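Long-range contact in acyl-[acyl-carrier-protein]--UDP-N-acetylglucosamine O-acyltransferase (Acinetobacter baumannii, PDB 4E6U), which transfers an acyl chain from acyl carrier protein to UDP-N-acetylglucosamine, probably the first step of lipid A synthesis, as in other LpxA enzymes: residues F55-Q66 / W85-E96. Residues are numbered along the deposited sequence; the frame is centred on the assembly and turned at random. Where two conformers were deposited one is given.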
loop_
_atom_site.group_PDB
_atom_site.type_symbol
_atom_site.label_atom_id
_atom_site.label_comp_id
_atom_site.label_asym_id
_atom_site.label_seq_id
_atom_site.Cartn_x
_atom_site.Cartn_y
_atom_site.Cartn_z
ATOM N N PHE A 55 -24.355 0.433 9.888
ATOM C CA PHE A 55 -24.288 -0.762 10.746
ATOM C C PHE A 55 -22.975 -0.840 11.522
ATOM O O PHE A 55 -22.293 -1.866 11.537
ATOM C CB PHE A 55 -24.564 -2.028 9.911
ATOM C CG PHE A 55 -25.883 -1.990 9.232
ATOM C CD1 PHE A 55 -27.005 -2.522 9.869
ATOM C CD2 PHE A 55 -26.037 -1.370 7.998
ATOM C CE1 PHE A 55 -28.257 -2.456 9.263
ATOM C CE2 PHE A 55 -27.288 -1.311 7.384
ATOM C CZ PHE A 55 -28.392 -1.849 8.024
ATOM N N THR A 56 -22.648 0.265 12.181
ATOM C CA THR A 56 -21.392 0.414 12.891
ATOM C C THR A 56 -21.650 1.056 14.245
ATOM O O THR A 56 -22.345 2.079 14.325
ATOM C CB THR A 56 -20.397 1.281 12.056
ATOM O OG1 THR A 56 -20.098 0.579 10.836
ATOM C CG2 THR A 56 -19.095 1.522 12.786
ATOM N N ARG A 57 -21.095 0.456 15.297
ATOM C CA ARG A 57 -21.128 1.039 16.632
ATOM C C ARG A 57 -19.735 1.522 16.949
ATOM O O ARG A 57 -18.788 0.733 16.878
ATOM C CB ARG A 57 -21.572 0.002 17.675
ATOM C CG ARG A 57 -22.967 -0.515 17.426
ATOM C CD ARG A 57 -23.385 -1.568 18.454
ATOM N NE ARG A 57 -24.582 -2.268 17.989
ATOM C CZ ARG A 57 -24.601 -3.478 17.431
ATOM N NH1 ARG A 57 -23.481 -4.180 17.271
ATOM N NH2 ARG A 57 -25.761 -3.993 17.035
ATOM N N ILE A 58 -19.589 2.813 17.235
ATOM C CA ILE A 58 -18.311 3.436 17.559
ATOM C C ILE A 58 -18.364 3.924 18.998
ATOM O O ILE A 58 -19.305 4.619 19.372
ATOM C CB ILE A 58 -18.008 4.622 16.604
ATOM C CG1 ILE A 58 -17.924 4.090 15.169
ATOM C CG2 ILE A 58 -16.723 5.342 17.010
ATOM C CD1 ILE A 58 -17.901 5.155 14.085
ATOM N N GLY A 59 -17.367 3.564 19.788
ATOM C CA GLY A 59 -17.322 3.955 21.200
ATOM C C GLY A 59 -16.881 5.380 21.447
ATOM O O GLY A 59 -17.079 6.268 20.615
ATOM N N GLN A 60 -16.276 5.598 22.604
ATOM C CA GLN A 60 -16.006 6.939 23.080
ATOM C C GLN A 60 -14.594 7.360 22.773
ATOM O O GLN A 60 -13.676 6.534 22.746
ATOM C CB GLN A 60 -16.202 6.990 24.601
ATOM C CG GLN A 60 -17.643 6.695 25.032
ATOM C CD GLN A 60 -17.892 6.870 26.529
ATOM O OE1 GLN A 60 -19.041 6.975 26.957
ATOM N NE2 GLN A 60 -16.832 6.896 27.319
ATOM N N ASN A 61 -14.418 8.659 22.534
ATOM C CA ASN A 61 -13.090 9.254 22.415
ATOM C C ASN A 61 -12.201 8.688 21.306
ATOM O O ASN A 61 -10.972 8.695 21.420
ATOM C CB ASN A 61 -12.360 9.256 23.775
ATOM C CG ASN A 61 -13.123 10.037 24.825
ATOM O OD1 ASN A 61 -13.526 11.167 24.590
ATOM N ND2 ASN A 61 -13.342 9.423 25.973
ATOM N N ASN A 62 -12.839 8.244 20.219
ATOM C CA ASN A 62 -12.109 7.851 19.012
ATOM C C ASN A 62 -11.790 9.071 18.184
ATOM O O ASN A 62 -12.437 10.108 18.318
ATOM C CB ASN A 62 -12.969 6.873 18.222
ATOM C CG ASN A 62 -13.160 5.566 18.967
ATOM O OD1 ASN A 62 -12.221 4.782 19.092
ATOM N ND2 ASN A 62 -14.351 5.326 19.478
ATOM N N GLU A 63 -10.812 8.936 17.312
ATOM C CA GLU A 63 -10.525 9.972 16.351
ATOM C C GLU A 63 -10.302 9.301 15.018
ATOM O O GLU A 63 -9.440 8.405 14.887
ATOM C CB GLU A 63 -9.318 10.792 16.778
ATOM C CG GLU A 63 -9.086 12.010 15.889
ATOM C CD GLU A 63 -7.994 12.946 16.387
ATOM O OE1 GLU A 63 -7.800 14.012 15.753
ATOM O OE2 GLU A 63 -7.296 12.621 17.389
ATOM N N ILE A 64 -11.059 9.770 14.032
ATOM C CA ILE A 64 -11.053 9.188 12.680
ATOM C C ILE A 64 -10.743 10.294 11.680
ATOM O O ILE A 64 -11.455 11.309 11.636
ATOM C CB ILE A 64 -12.398 8.534 12.331
ATOM C CG1 ILE A 64 -12.821 7.539 13.433
ATOM C CG2 ILE A 64 -12.312 7.844 10.962
ATOM C CD1 ILE A 64 -14.149 6.806 13.191
ATOM N N PHE A 65 -9.699 10.090 10.885
ATOM C CA PHE A 65 -9.189 11.113 9.971
ATOM C C PHE A 65 -9.768 10.984 8.561
ATOM O O PHE A 65 -10.421 9.985 8.189
ATOM C CB PHE A 65 -7.661 11.030 9.915
ATOM C CG PHE A 65 -6.977 11.571 11.141
ATOM C CD1 PHE A 65 -6.990 10.856 12.339
ATOM C CD2 PHE A 65 -6.298 12.777 11.084
ATOM C CE1 PHE A 65 -6.334 11.349 13.487
ATOM C CE2 PHE A 65 -5.653 13.289 12.224
ATOM C CZ PHE A 65 -5.670 12.555 13.430
ATOM N N GLN A 66 -9.553 12.041 7.789
ATOM C CA GLN A 66 -10.100 12.143 6.453
ATOM C C GLN A 66 -9.764 10.949 5.571
ATOM O O GLN A 66 -8.641 10.389 5.617
ATOM C CB GLN A 66 -9.592 13.433 5.773
ATOM C CG GLN A 66 -8.062 13.648 5.794
ATOM C CD GLN A 66 -7.528 14.388 7.014
ATOM O OE1 GLN A 66 -6.331 14.763 7.039
ATOM N NE2 GLN A 66 -8.350 14.609 7.984
ATOM N N TRP A 85 -22.266 -6.249 10.821
ATOM C CA TRP A 85 -21.874 -5.117 11.653
ATOM C C TRP A 85 -20.371 -4.939 11.777
ATOM O O TRP A 85 -19.582 -5.869 11.550
ATOM C CB TRP A 85 -22.467 -5.311 13.060
ATOM C CG TRP A 85 -23.953 -5.194 13.062
ATOM C CD1 TRP A 85 -24.863 -6.173 12.736
ATOM C CD2 TRP A 85 -24.709 -4.025 13.381
ATOM N NE1 TRP A 85 -26.139 -5.672 12.838
ATOM C CE2 TRP A 85 -26.075 -4.364 13.240
ATOM C CE3 TRP A 85 -24.365 -2.729 13.792
ATOM C CZ2 TRP A 85 -27.106 -3.437 13.478
ATOM C CZ3 TRP A 85 -25.398 -1.804 14.027
ATOM C CH2 TRP A 85 -26.744 -2.175 13.867
ATOM N N LEU A 86 -20.010 -3.725 12.163
ATOM C CA LEU A 86 -18.695 -3.374 12.664
ATOM C C LEU A 86 -18.851 -2.755 14.044
ATOM O O LEU A 86 -19.720 -1.904 14.239
ATOM C CB LEU A 86 -17.972 -2.377 11.727
ATOM C CG LEU A 86 -16.688 -1.708 12.255
ATOM C CD1 LEU A 86 -15.589 -2.737 12.456
ATOM C CD2 LEU A 86 -16.214 -0.641 11.270
ATOM N N GLU A 87 -17.999 -3.167 14.975
ATOM C CA GLU A 87 -17.896 -2.519 16.275
ATOM C C GLU A 87 -16.491 -1.999 16.511
ATOM O O GLU A 87 -15.510 -2.701 16.235
ATOM C CB GLU A 87 -18.284 -3.517 17.385
ATOM C CG GLU A 87 -19.772 -3.779 17.463
ATOM C CD GLU A 87 -20.152 -4.876 18.438
ATOM O OE1 GLU A 87 -19.254 -5.497 19.053
ATOM O OE2 GLU A 87 -21.372 -5.120 18.548
ATOM N N ILE A 88 -16.394 -0.777 17.017
ATOM C CA ILE A 88 -15.145 -0.149 17.383
ATOM C C ILE A 88 -15.295 0.300 18.835
ATOM O O ILE A 88 -16.323 0.895 19.179
ATOM C CB ILE A 88 -14.885 1.070 16.463
ATOM C CG1 ILE A 88 -14.579 0.600 15.039
ATOM C CG2 ILE A 88 -13.762 1.943 16.992
ATOM C CD1 ILE A 88 -14.673 1.720 13.996
ATOM N N GLY A 89 -14.286 0.030 19.658
ATOM C CA GLY A 89 -14.323 0.411 21.084
ATOM C C GLY A 89 -13.975 1.867 21.306
ATOM O O GLY A 89 -14.501 2.759 20.613
ATOM N N ASN A 90 -13.115 2.123 22.284
ATOM C CA ASN A 90 -12.850 3.475 22.744
ATOM C C ASN A 90 -11.416 3.883 22.504
ATOM O O ASN A 90 -10.521 3.043 22.488
ATOM C CB ASN A 90 -13.102 3.552 24.253
ATOM C CG ASN A 90 -14.436 2.997 24.640
ATOM O OD1 ASN A 90 -15.460 3.331 24.067
ATOM N ND2 ASN A 90 -14.429 2.123 25.652
ATOM N N ASN A 91 -11.183 5.182 22.340
ATOM C CA ASN A 91 -9.838 5.729 22.351
ATOM C C ASN A 91 -8.921 5.198 21.249
ATOM O O ASN A 91 -7.712 5.080 21.431
ATOM C CB ASN A 91 -9.169 5.558 23.733
ATOM C CG ASN A 91 -9.878 6.330 24.831
ATOM O OD1 ASN A 91 -10.843 5.847 25.418
ATOM N ND2 ASN A 91 -9.399 7.512 25.115
ATOM N N ASN A 92 -9.519 4.910 20.099
ATOM C CA ASN A 92 -8.753 4.487 18.933
ATOM C C ASN A 92 -8.406 5.661 18.062
ATOM O O ASN A 92 -9.122 6.664 18.050
ATOM C CB ASN A 92 -9.550 3.487 18.114
ATOM C CG ASN A 92 -9.847 2.220 18.902
ATOM O OD1 ASN A 92 -8.939 1.415 19.179
ATOM N ND2 ASN A 92 -11.103 2.019 19.263
ATOM N N LEU A 93 -7.315 5.510 17.333
ATOM C CA LEU A 93 -6.878 6.479 16.328
ATOM C C LEU A 93 -6.915 5.765 14.995
ATOM O O LEU A 93 -6.210 4.769 14.811
ATOM C CB LEU A 93 -5.461 6.939 16.619
ATOM C CG LEU A 93 -5.281 7.757 17.902
ATOM C CD1 LEU A 93 -3.810 7.923 18.243
ATOM C CD2 LEU A 93 -5.960 9.123 17.818
ATOM N N ILE A 94 -7.759 6.246 14.089
ATOM C CA ILE A 94 -7.911 5.663 12.758
ATOM C C ILE A 94 -7.487 6.725 11.752
ATOM O O ILE A 94 -8.182 7.727 11.556
ATOM C CB ILE A 94 -9.359 5.176 12.540
ATOM C CG1 ILE A 94 -9.703 4.067 13.559
ATOM C CG2 ILE A 94 -9.554 4.676 11.106
ATOM C CD1 ILE A 94 -11.168 3.692 13.646
ATOM N N ARG A 95 -6.319 6.528 11.162
ATOM C CA ARG A 95 -5.717 7.547 10.319
ATOM C C ARG A 95 -6.258 7.539 8.883
ATOM O O ARG A 95 -7.125 6.730 8.497
ATOM C CB ARG A 95 -4.201 7.371 10.342
ATOM C CG ARG A 95 -3.586 7.596 11.746
ATOM C CD ARG A 95 -3.989 8.965 12.347
ATOM N NE ARG A 95 -3.602 10.023 11.423
ATOM C CZ ARG A 95 -2.713 10.984 11.650
ATOM N NH1 ARG A 95 -2.129 11.128 12.841
ATOM N NH2 ARG A 95 -2.433 11.838 10.670
ATOM N N GLU A 96 -5.754 8.479 8.092
ATOM C CA GLU A 96 -6.241 8.646 6.724
ATOM C C GLU A 96 -6.208 7.368 5.924
ATOM O O GLU A 96 -5.276 6.565 6.060
ATOM C CB GLU A 96 -5.428 9.703 5.972
ATOM C CG GLU A 96 -5.351 11.073 6.674
ATOM C CD GLU A 96 -4.093 11.233 7.493
ATOM O OE1 GLU A 96 -3.943 10.541 8.532
ATOM O OE2 GLU A 96 -3.234 12.037 7.093
HETATM O O HOH W 1 -8.565 8.749 20.104
HETATM O O HOH W 2 -12.699 6.930 26.742
#
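Ile58 against Ile88 and Ile64 against Ile94 are matched pairs on successive coils of the left-handed parallel beta-helix built by hexapeptide-repeat acyltransferases. Strands 56-58 and 85-88 run 5° from parallel with axes 4.7 Å apart, and the same register returns at strands 63-64 and 93-94. The isoleucines, with Thr56 and Leu86, face the buried interior; CG1 of Ile58 lies 4.2 Å from CD1 of Ile88, and the two side chains point the same way.

At the corner between the strands, the amides of Asn62 and Asn92 lie side by side, 6° from coplanar, in a hydrogen-bonded ladder. CG of Asn62 stands anti to its carbonyl carbon, which turns the amide toward the next coil: ND2 donates to Gly89 O at 2.8 Å, in both the amide and carbonyl planes, while OD1 accepts from Asn92 N and Asn92 ND2. Asn92 OD1 in turn accepts from Asn117 N. Beyond the turn the side chains are loosely held, Asn61 and Asn91 joined by a water and Gln60 exposed, although Gln60 N donates to Asn90 OD1 at 2.8 Å.

On the outward side, Trp85 is sandwiched. The Arg57 guanidinium lies flat on one face, planes 9° apart, and Phe55 meets the other edge-to-face; in the conformers given, Arg57 NH1 also forms a salt bridge to OE2 of Glu87, whose OE1 pairs with Lys112. At the far end, the Arg95 guanidinium covers a face of Phe65, while its NH2 and NH1 donate to the carbonyls of Val73 and Cys74 of the second subunit. Glu96 OE2 bonds to Ser69 and His101 of that subunit; NE and NH2 of Arg95 grip its other oxygen, Glu96 OE1, at 3.0 and 2.9 Å.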